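Local coordinates for protein rubisco operon transcriptional regulator (Synechocystis sp., PDB 5Y2W) that probably acts as a LysR-type transcriptional repressor linking carbon and nitrogen metabolism, binding 2-phosphoglycolic acid through its regulatory domain, at residues N58-D61 with L62-V65; L140-N143 with E144-K147; I200-T203 with F204-L208. One frame throughout, in Å; residues are numbered along the deposited sequence.

Overall arrangement
Interactions 1 and 3 belong to the lobe built round the five-stranded mixed sheet, interaction 2 to the lobe with the three-stranded antiparallel sheet. Interaction 1 pairs a tyrosine hydroxyl with a loop amide where strand 62-65 begins; interaction 3 joins a glutamine-aspartate bond on the exposed flank of helix 199-211 to F204 packing on the sheet. Both are partly buried, and they touch: L62 CD1 lies 3.9 Å from F204 CD2. Interaction 2, its centre about 23 Å from that of interaction 1 and 31 Å from that of interaction 3, has all its touching residues buried. It caps helix 143-151 near the 2-phosphoglycolate and borders the second subunit, whereas no other protein chain touches interactions 1 and 3.

Interaction 1 of 3, residues N58-D61 with L62-V65; sequences NEDD and LYIV
L62 begins the strand directly after D61, and its side chain leaves the loop for the core. The leucine packs on V189, T201 and F204, while the carboxylate of D61 leads off to accept a bond from R14 N. Y63, next along, carries the contact. Its ring reaches back along the loop to D60, and OH accepts a hydrogen bond from D60 N at 3.1 Å, with an N-H...O angle of 154°. The loop closes a beta-alpha-beta crossover from strand 39-46 through helix 48-56 to strand 62-65: the helix stops in a Schellman motif, with N58 at positive phi as its C-prime residue, and the chain then turns through D60 into strand 62-65, between strands 11-18 and 186-192. With its CG beside the backbone N (chi1 -57°), D60 crosses the tyrosine at about a right angle, the carboxylate and ring planes 82° apart. D60 CB sits 3.7 Å from Y63 CZ, and D60 OD2 is 3.4 Å from Y63 CE2. That same oxygen forms a salt bridge with R54, which ties the loop back to the helix; I51 and M55 of this helix also pack on the tyrosine.

Interaction 2 of 3, residues L140-N143 with E144-K147; sequences LGSN and EAIK
S142 turns its hydroxyl onto the first turn of the helix and caps it. With OG trans to the backbone N (chi1 152°), the oxygen faces two amides: it accepts a nearly straight bond from A145 N (3.1 Å, 171°) and a weak, bent one from E144 N (3.0 Å). S142 O accepts from I146 N at 3.2 Å, opening the helical i to i+4 pattern. S142 CB meanwhile rests against A145 CB at 3.7 Å, and E144, bent at chi2, passes its CG alongside the serine hydroxyl. With an alanine here, the A145 amide would probably lose its capping acceptor and the start of the helix would loosen. On another flank, L140 lays its CB against both A145 and I146, the latter through CG1 at 4.0 Å, so the end of strand 138-140 and the helix share an apolar seam. L140 also pairs with a strand of the second subunit, continuing the sheet across the interface. The amide of N143 is engaged outside the turn: OD1 takes a bond from R113 NH2 and ND2 gives one to T19 OG1, both residues of the 2-phosphoglycolate pocket. N143 O accepts from K147 N (3.0 Å), and K147 CG runs beside it at 3.4 Å before the chain bends at chi3 to bring NZ to E167 and T163 O. The serine cap thus gives the A145 amide a good acceptor and the E144 amide a weak one, while N143, itself about 5 Å from the ligand, probably helps as a second-shell residue to position R113 and T19.

Interaction 3 of 3, residues I200-T203 with F204-L208; sequences ITQT and FLDYL
Q202 bridges one turn of helix 199-211 to reach D206, so that the pair is joined twice. The side chain starts out trans to the backbone N (chi1 -178°) and bends at chi2, which brings NE2 within 3.2 Å of D206 OD1 in a distinctly bent hydrogen bond. The carboxylate oxygen is met on its syn side, though 32° out of its plane, whereas the acceptor lies close to the plane of the glutamine amide; the two flat groups are inclined by 46°. In the backbone, Q202 O accepts a bond from D206 N at 3.2 Å, the ordinary i to i+4 link of an alpha helix. L205 fills in at the side, its CD2 4.2 Å from Q202 NE2.

T203 acts mainly through its backbone. Its O receives a bond from Y207 N at 3.0 Å and has Y207 CB 3.4 Å away, while OG1 turns back along the helix to V199 O. The threonine hydroxyl therefore bonds within the preceding turn and leaves the next one to the main chain.

F204 instead faces the core. Its N is held by I200 O at 2.9 Å, and its CB lies 3.8 Å from T201 O. From there the ring leaves the helix to stand edge-to-face with F32 and to pack on L13, L15, L29 and L62, which seats the helix on strands 11-18 and 62-65 and against helix 24-35. Y207 meets F32 as well.

The helix is thus amphipathic in its chemistry. The glutamine-aspartate bond joins a neutral donor to a charged acceptor on the more exposed flank, where solvent would probably weaken it, whereas the phenylalanine contributes apolar packing on the buried side.

Interaction 1 of 3, residues N58-D61 with L62-V65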
# COMPACT_ATOMS: atom_id res chain seq x y z
N ASN A 58 19.80 9.81 6.01
CA ASN A 58 20.60 8.58 5.79
C ASN A 58 20.04 7.28 6.41
O ASN A 58 20.81 6.50 6.97
CB ASN A 58 22.01 8.83 6.30
CG ASN A 58 22.91 7.63 6.13
OD1 ASN A 58 22.91 6.95 5.10
ND2 ASN A 58 23.66 7.34 7.15
N GLU A 59 18.73 7.04 6.28
CA GLU A 59 18.08 5.97 7.08
C GLU A 59 18.32 4.54 6.61
O GLU A 59 18.28 3.59 7.39
CB GLU A 59 16.58 6.26 7.22
CG GLU A 59 16.32 7.57 7.97
CD GLU A 59 14.86 7.77 8.31
OE1 GLU A 59 14.31 6.90 9.00
OE2 GLU A 59 14.26 8.79 7.90
N ASP A 60 18.65 4.37 5.34
CA ASP A 60 18.68 3.03 4.77
C ASP A 60 19.98 2.78 4.04
O ASP A 60 20.73 3.70 3.72
CB ASP A 60 17.50 2.90 3.77
CG ASP A 60 16.15 3.19 4.44
OD1 ASP A 60 15.71 2.32 5.21
OD2 ASP A 60 15.57 4.28 4.24
N ASP A 61 20.20 1.51 3.75
CA ASP A 61 21.29 1.08 2.92
C ASP A 61 21.06 1.40 1.45
O ASP A 61 21.91 2.00 0.78
CB ASP A 61 21.43 -0.43 3.10
CG ASP A 61 21.79 -0.79 4.53
OD1 ASP A 61 22.73 -0.17 5.05
OD2 ASP A 61 21.11 -1.63 5.16
N LEU A 62 19.89 1.01 0.95
CA LEU A 62 19.55 1.22 -0.44
C LEU A 62 18.12 1.75 -0.63
O LEU A 62 17.22 1.52 0.18
CB LEU A 62 19.72 -0.08 -1.20
CG LEU A 62 21.14 -0.63 -1.38
CD1 LEU A 62 21.03 -2.04 -1.98
CD2 LEU A 62 22.05 0.27 -2.24
N TYR A 63 17.96 2.45 -1.75
CA TYR A 63 16.73 3.09 -2.09
C TYR A 63 16.39 2.67 -3.51
O TYR A 63 17.24 2.62 -4.41
CB TYR A 63 16.91 4.59 -2.00
CG TYR A 63 17.39 5.08 -0.64
CD1 TYR A 63 18.76 5.18 -0.34
CD2 TYR A 63 16.47 5.46 0.35
CE1 TYR A 63 19.19 5.60 0.92
CE2 TYR A 63 16.90 5.90 1.59
CZ TYR A 63 18.26 5.94 1.87
OH TYR A 63 18.67 6.41 3.07
N ILE A 64 15.12 2.35 -3.71
CA ILE A 64 14.59 2.17 -5.05
C ILE A 64 13.62 3.29 -5.42
O ILE A 64 12.58 3.57 -4.75
CB ILE A 64 13.96 0.80 -5.15
CG1 ILE A 64 15.08 -0.20 -4.81
CG2 ILE A 64 13.32 0.59 -6.53
CD1 ILE A 64 14.92 -1.59 -5.39
N VAL A 65 14.01 3.97 -6.49
CA VAL A 65 13.35 5.16 -6.95
C VAL A 65 13.26 5.11 -8.49
O VAL A 65 14.02 4.37 -9.11
CB VAL A 65 14.11 6.40 -6.53
CG1 VAL A 65 14.22 6.41 -5.02
CG2 VAL A 65 15.50 6.45 -7.21

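Interaction 2 of 3, residues L140-N143 with E144-K147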
# COMPACT_ATOMS: atom_id res chain seq x y z
N LEU A 140 -6.18 10.12 -4.08
CA LEU A 140 -6.11 8.91 -3.25
C LEU A 140 -4.69 8.42 -3.03
O LEU A 140 -4.02 7.98 -3.94
CB LEU A 140 -6.95 7.80 -3.83
CG LEU A 140 -8.40 8.11 -4.13
CD1 LEU A 140 -9.10 6.88 -4.68
CD2 LEU A 140 -9.09 8.60 -2.88
N GLY A 141 -4.23 8.50 -1.78
CA GLY A 141 -2.86 8.19 -1.43
C GLY A 141 -2.41 6.71 -1.43
O GLY A 141 -1.73 6.26 -0.50
N SER A 142 -2.71 5.97 -2.48
CA SER A 142 -2.29 4.58 -2.57
C SER A 142 -2.63 4.11 -3.94
O SER A 142 -3.71 4.43 -4.44
CB SER A 142 -3.08 3.76 -1.56
OG SER A 142 -3.23 2.41 -1.95
N ASN A 143 -1.72 3.41 -4.59
CA ASN A 143 -2.04 2.74 -5.86
C ASN A 143 -3.22 1.78 -5.77
O ASN A 143 -3.99 1.64 -6.72
CB ASN A 143 -0.83 2.03 -6.45
CG ASN A 143 0.35 2.98 -6.68
OD1 ASN A 143 0.29 3.93 -7.48
ND2 ASN A 143 1.43 2.74 -5.95
N GLU A 144 -3.36 1.10 -4.65
CA GLU A 144 -4.39 0.07 -4.56
C GLU A 144 -5.71 0.82 -4.45
O GLU A 144 -6.66 0.46 -5.06
CB GLU A 144 -4.25 -0.83 -3.33
CG GLU A 144 -2.81 -1.00 -2.87
CD GLU A 144 -2.08 -1.82 -3.88
OE1 GLU A 144 -2.72 -2.85 -4.24
OE2 GLU A 144 -0.94 -1.44 -4.34
N ALA A 145 -5.73 1.89 -3.67
CA ALA A 145 -6.95 2.72 -3.51
C ALA A 145 -7.43 3.20 -4.86
O ALA A 145 -8.61 3.12 -5.13
CB ALA A 145 -6.66 3.92 -2.63
N ILE A 146 -6.49 3.65 -5.72
CA ILE A 146 -6.81 4.11 -7.00
C ILE A 146 -7.34 3.00 -7.88
O ILE A 146 -8.33 3.19 -8.59
CB ILE A 146 -5.64 4.81 -7.71
CG1 ILE A 146 -5.30 6.08 -6.99
CG2 ILE A 146 -6.05 5.13 -9.13
CD1 ILE A 146 -4.11 6.84 -7.52
N LYS A 147 -6.76 1.81 -7.84
CA LYS A 147 -7.34 0.70 -8.65
C LYS A 147 -8.79 0.36 -8.21
O LYS A 147 -9.65 0.06 -9.05
CB LYS A 147 -6.52 -0.55 -8.52
CG LYS A 147 -5.17 -0.41 -9.22
CD LYS A 147 -4.44 -1.73 -9.30
CE LYS A 147 -3.86 -2.19 -7.97
NZ LYS A 147 -3.46 -3.61 -8.14

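Interaction 3 of 3, residues I200-T203 with F204-L208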
# COMPACT_ATOMS: atom_id res chain seq x y z
N ILE A 200 26.79 -6.75 3.25
CA ILE A 200 25.42 -7.29 3.09
C ILE A 200 24.71 -6.52 1.96
O ILE A 200 24.26 -7.11 0.97
CB ILE A 200 24.57 -7.12 4.37
CG1 ILE A 200 25.28 -7.66 5.61
CG2 ILE A 200 23.23 -7.81 4.18
CD1 ILE A 200 25.16 -6.74 6.82
N THR A 201 24.68 -5.19 2.13
CA THR A 201 24.21 -4.24 1.12
C THR A 201 24.85 -4.47 -0.25
O THR A 201 24.15 -4.54 -1.28
CB THR A 201 24.55 -2.81 1.56
OG1 THR A 201 24.01 -2.58 2.86
CG2 THR A 201 23.98 -1.79 0.57
N GLN A 202 26.18 -4.58 -0.28
CA GLN A 202 26.86 -4.80 -1.55
C GLN A 202 26.40 -6.14 -2.13
O GLN A 202 26.26 -6.29 -3.35
CB GLN A 202 28.39 -4.77 -1.40
CG GLN A 202 29.14 -4.96 -2.72
CD GLN A 202 28.96 -3.75 -3.63
OE1 GLN A 202 29.10 -2.62 -3.19
NE2 GLN A 202 28.62 -4.00 -4.88
N THR A 203 26.18 -7.12 -1.27
CA THR A 203 25.82 -8.47 -1.78
C THR A 203 24.42 -8.41 -2.43
O THR A 203 24.16 -9.03 -3.45
CB THR A 203 25.80 -9.55 -0.66
OG1 THR A 203 26.97 -9.43 0.16
CG2 THR A 203 25.69 -10.94 -1.23
N PHE A 204 23.51 -7.66 -1.81
CA PHE A 204 22.13 -7.59 -2.30
C PHE A 204 22.09 -6.91 -3.65
O PHE A 204 21.42 -7.38 -4.58
CB PHE A 204 21.17 -6.86 -1.31
CG PHE A 204 19.77 -6.74 -1.87
CD1 PHE A 204 18.98 -7.88 -2.01
CD2 PHE A 204 19.30 -5.54 -2.36
CE1 PHE A 204 17.72 -7.80 -2.58
CE2 PHE A 204 18.03 -5.46 -2.94
CZ PHE A 204 17.25 -6.59 -3.04
N LEU A 205 22.86 -5.82 -3.75
CA LEU A 205 22.95 -4.98 -4.92
C LEU A 205 23.38 -5.76 -6.13
O LEU A 205 22.73 -5.71 -7.20
CB LEU A 205 23.91 -3.83 -4.62
CG LEU A 205 24.17 -2.75 -5.69
CD1 LEU A 205 22.87 -2.09 -6.17
CD2 LEU A 205 25.13 -1.67 -5.15
N ASP A 206 24.44 -6.54 -5.96
CA ASP A 206 24.92 -7.40 -7.04
C ASP A 206 23.90 -8.46 -7.35
O ASP A 206 23.75 -8.87 -8.49
CB ASP A 206 26.26 -8.11 -6.67
CG ASP A 206 27.40 -7.13 -6.42
OD1 ASP A 206 27.37 -6.03 -6.99
OD2 ASP A 206 28.30 -7.43 -5.64
N TYR A 207 23.22 -8.96 -6.31
CA TYR A 207 22.17 -9.97 -6.52
C TYR A 207 21.00 -9.39 -7.37
O TYR A 207 20.55 -9.97 -8.39
CB TYR A 207 21.67 -10.53 -5.16
CG TYR A 207 20.41 -11.37 -5.32
CD1 TYR A 207 20.47 -12.66 -5.86
CD2 TYR A 207 19.16 -10.86 -4.97
CE1 TYR A 207 19.32 -13.41 -6.03
CE2 TYR A 207 18.01 -11.59 -5.15
CZ TYR A 207 18.09 -12.87 -5.67
OH TYR A 207 16.92 -13.57 -5.82
N LEU A 208 20.57 -8.21 -6.97
CA LEU A 208 19.51 -7.49 -7.70
C LEU A 208 19.90 -7.28 -9.15
O LEU A 208 19.13 -7.61 -10.07
CB LEU A 208 19.23 -6.13 -7.03
CG LEU A 208 18.14 -5.23 -7.65
CD1 LEU A 208 16.76 -5.90 -7.71
CD2 LEU A 208 18.03 -3.96 -6.84